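Local coordinates for putative lipoprotein (Parabacteroides distasonis ATCC 8503, PDB 3JX8), which is of uncharacterised function but is probably a cell-surface lipoprotein with an adhesin-like beta-solenoid domain, and may bind lipid, at residues A[18-23]-A[91-96]. Residues are numbered along the deposited sequence; the frame is centred on the assembly and turned at random.
Sequences IKISDY and IKSNSK
Tyr23 lies over Ser95 so that the serine CB stands 3.6 Å from the centroid of the ring and only 7° off its normal, a CH-pi contact made squarely on one face. With CG between the backbone N and the carbonyl carbon (chi1 58°), the ring extends back along strand 89-95, and its phenol reaches the second serine of the same strand face: Tyr23 OH donates to Ser93 OG at 2.6 Å. One aromatic side chain thus spans two alternate strand positions, using its face for one and its hydroxyl for the other. Ile20 CD1 lies at the ring's edge, in its plane, and comes within 4.2 Å of Ser93 OG.

Where the strand ends, Asp22 takes over. Its OD1 accepts the backbone N-H of Lys96 on the syn side, 18° out of the carboxylate plane, in a nearly straight bond of 3.0 Å, while OD2 is hydrogen-bonded to a glycerol probably carried over from crystallisation.

In the second shell, Ser93 OG is also hydrogen-bonded to Tyr44 O; Ser95 OG is hydrogen-bonded to Tyr36 OH, its stronger partner, and at most weakly to the backbone Tyr23 O. The arrangement fastens the loop between strands 13-17 and 25-29 across the end of strand 89-95, near one end of the solenoid, with strands 33-38 and 44-50 flanking that strand and Val61 of strand 57-62 touching Ile20 and Tyr23.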
ATOM      1  N   ILE A  18      -5.196 -35.941   6.533  1.00 29.35           N
ATOM      2  CA  ILE A  18      -5.767 -35.376   7.750  1.00 29.38           C
ATOM      3  C   ILE A  18      -7.274 -35.240   7.600  1.00 29.99           C
ATOM      4  O   ILE A  18      -7.774 -34.662   6.628  1.00 30.28           O
ATOM      5  CB  ILE A  18      -5.116 -34.028   8.073  1.00 29.35           C
ATOM      6  CG1 ILE A  18      -3.601 -34.225   8.216  1.00 29.16           C
ATOM      7  CG2 ILE A  18      -5.690 -33.459   9.359  1.00 29.10           C
ATOM      8  CD1 ILE A  18      -2.785 -32.989   8.008  1.00 29.01           C
ATOM      9  N   LYS A  19      -7.995 -35.805   8.565  1.00 30.01           N
ATOM     10  CA  LYS A  19      -9.456 -35.787   8.556  1.00 30.21           C
ATOM     11  C   LYS A  19      -9.938 -34.371   8.783  1.00 29.27           C
ATOM     12  O   LYS A  19      -9.529 -33.714   9.743  1.00 29.35           O
ATOM     13  CB  LYS A  19     -10.023 -36.717   9.651  1.00 30.94           C
ATOM     14  CG  LYS A  19     -11.484 -37.122   9.472  1.00 31.53           C
ATOM     15  N   ILE A  20     -10.792 -33.902   7.889  1.00 28.60           N
ATOM     16  CA  ILE A  20     -11.308 -32.558   7.971  1.00 28.67           C
ATOM     17  C   ILE A  20     -12.783 -32.467   7.560  1.00 28.85           C
ATOM     18  O   ILE A  20     -13.242 -33.233   6.746  1.00 29.07           O
ATOM     19  CB  ILE A  20     -10.489 -31.595   7.079  1.00 28.31           C
ATOM     20  CG1 ILE A  20     -10.515 -32.019   5.614  1.00 29.01           C
ATOM     21  CG2 ILE A  20      -9.061 -31.511   7.536  1.00 27.08           C
ATOM     22  CD1 ILE A  20     -10.174 -30.843   4.666  1.00 28.46           C
ATOM     23  N   SER A  21     -13.506 -31.503   8.122  1.00 29.13           N
ATOM     24  CA  SER A  21     -14.807 -31.082   7.583  1.00 29.49           C
ATOM     25  C   SER A  21     -14.581 -30.149   6.417  1.00 29.13           C
ATOM     26  O   SER A  21     -13.472 -29.659   6.194  1.00 28.65           O
ATOM     27  CB  SER A  21     -15.583 -30.241   8.591  1.00 29.60           C
ATOM     28  OG  SER A  21     -15.630 -30.879   9.839  1.00 32.44           O
ATOM     29  N   ASP A  22     -15.678 -29.844   5.732  1.00 28.51           N
ATOM     30  CA  ASP A  22     -15.666 -28.843   4.701  1.00 28.11           C
ATOM     31  C   ASP A  22     -15.240 -27.497   5.246  1.00 27.26           C
ATOM     32  O   ASP A  22     -15.377 -27.217   6.428  1.00 26.87           O
ATOM     33  CB  ASP A  22     -17.049 -28.683   4.060  1.00 28.47           C
ATOM     34  CG  ASP A  22     -16.987 -27.935   2.725  1.00 28.60           C
ATOM     35  OD1 ASP A  22     -16.032 -28.147   1.957  1.00 29.69           O
ATOM     36  OD2 ASP A  22     -17.887 -27.151   2.442  1.00 28.47           O
ATOM     37  N   TYR A  23     -14.716 -26.679   4.351  1.00 26.51           N
ATOM     38  CA  TYR A  23     -14.284 -25.346   4.683  1.00 26.10           C
ATOM     39  C   TYR A  23     -14.540 -24.489   3.474  1.00 25.80           C
ATOM     40  O   TYR A  23     -14.547 -24.977   2.364  1.00 25.58           O
ATOM     41  CB  TYR A  23     -12.786 -25.349   5.049  1.00 26.00           C
ATOM     42  CG  TYR A  23     -11.848 -25.881   3.967  1.00 24.50           C
ATOM     43  CD1 TYR A  23     -11.322 -25.037   2.999  1.00 24.36           C
ATOM     44  CD2 TYR A  23     -11.473 -27.234   3.930  1.00 24.04           C
ATOM     45  CE1 TYR A  23     -10.445 -25.515   2.020  1.00 25.54           C
ATOM     46  CE2 TYR A  23     -10.575 -27.718   2.968  1.00 25.48           C
ATOM     47  CZ  TYR A  23     -10.070 -26.852   2.013  1.00 26.04           C
ATOM     48  OH  TYR A  23      -9.197 -27.317   1.052  1.00 27.18           O
ATOM     49  N   ILE A  91       1.096 -29.767  -0.215  1.00 23.62           N
ATOM     50  CA  ILE A  91      -0.226 -29.850   0.358  1.00 23.09           C
ATOM     51  C   ILE A  91      -1.214 -30.068  -0.792  1.00 23.76           C
ATOM     52  O   ILE A  91      -1.123 -29.410  -1.837  1.00 24.33           O
ATOM     53  CB  ILE A  91      -0.608 -28.547   1.101  1.00 23.11           C
ATOM     54  CG1 ILE A  91       0.433 -28.238   2.190  1.00 21.63           C
ATOM     55  CG2 ILE A  91      -2.056 -28.651   1.658  1.00 21.05           C
ATOM     56  CD1 ILE A  91       0.349 -26.822   2.808  1.00 20.27           C
ATOM     57  N   LYS A  92      -2.133 -31.011  -0.618  1.00 23.54           N
ATOM     58  CA  LYS A  92      -3.229 -31.188  -1.562  0.50 23.90           C
ATOM     59  C   LYS A  92      -4.531 -31.135  -0.775  1.00 23.48           C
ATOM     60  O   LYS A  92      -4.685 -31.810   0.257  1.00 22.97           O
ATOM     61  CB  LYS A  92      -3.093 -32.503  -2.326  0.50 24.28           C
ATOM     62  CG  LYS A  92      -1.913 -32.518  -3.283  0.50 25.57           C
ATOM     63  CD  LYS A  92      -1.980 -33.686  -4.236  0.50 27.40           C
ATOM     64  CE  LYS A  92      -0.802 -33.663  -5.200  0.50 28.85           C
ATOM     65  NZ  LYS A  92      -1.110 -34.452  -6.429  0.50 30.23           N
ATOM     66  N   SER A  93      -5.468 -30.318  -1.230  1.00 22.72           N
ATOM     67  CA  SER A  93      -6.740 -30.253  -0.511  1.00 22.50           C
ATOM     68  C   SER A  93      -7.863 -29.860  -1.432  1.00 22.55           C
ATOM     69  O   SER A  93      -7.621 -29.288  -2.488  1.00 22.73           O
ATOM     70  CB  SER A  93      -6.646 -29.286   0.683  1.00 22.45           C
ATOM     71  OG  SER A  93      -7.752 -29.414   1.556  1.00 20.84           O
ATOM     72  N   ASN A  94      -9.082 -30.202  -1.036  1.00 22.58           N
ATOM     73  CA  ASN A  94     -10.265 -29.729  -1.708  1.00 23.05           C
ATOM     74  C   ASN A  94     -11.440 -29.494  -0.762  1.00 23.41           C
ATOM     75  O   ASN A  94     -11.487 -30.023   0.360  1.00 24.02           O
ATOM     76  CB  ASN A  94     -10.638 -30.666  -2.847  1.00 23.93           C
ATOM     77  CG  ASN A  94     -10.915 -32.087  -2.382  1.00 23.69           C
ATOM     78  OD1 ASN A  94     -12.010 -32.395  -1.900  1.00 25.75           O
ATOM     79  ND2 ASN A  94      -9.944 -32.952  -2.559  1.00 19.43           N
ATOM     80  N   SER A  95     -12.356 -28.646  -1.203  1.00 23.68           N
ATOM     81  CA  SER A  95     -13.590 -28.357  -0.459  1.00 23.81           C
ATOM     82  C   SER A  95     -14.623 -27.989  -1.493  1.00 24.60           C
ATOM     83  O   SER A  95     -14.302 -27.915  -2.693  1.00 23.77           O
ATOM     84  CB  SER A  95     -13.415 -27.215   0.541  1.00 24.00           C
ATOM     85  OG  SER A  95     -13.235 -25.980  -0.120  1.00 22.92           O
ATOM     86  N   LYS A  96     -15.855 -27.761  -1.047  1.00 25.53           N
ATOM     87  CA  LYS A  96     -16.932 -27.487  -1.989  1.00 26.95           C
ATOM     88  C   LYS A  96     -16.736 -26.124  -2.645  1.00 27.32           C
ATOM     89  O   LYS A  96     -16.950 -25.983  -3.843  1.00 28.07           O
ATOM     90  CB  LYS A  96     -18.296 -27.605  -1.310  1.00 27.76           C
ATOM     91  CG  LYS A  96     -18.512 -28.978  -0.584  1.00 30.82           C
ATOM     92  CD  LYS A  96     -19.358 -29.977  -1.364  1.00 36.01           C
ATOM     93  CE  LYS A  96     -19.129 -31.484  -0.966  1.00 38.02           C
ATOM     94  NZ  LYS A  96     -18.874 -31.736   0.502  1.00 39.43           N
TER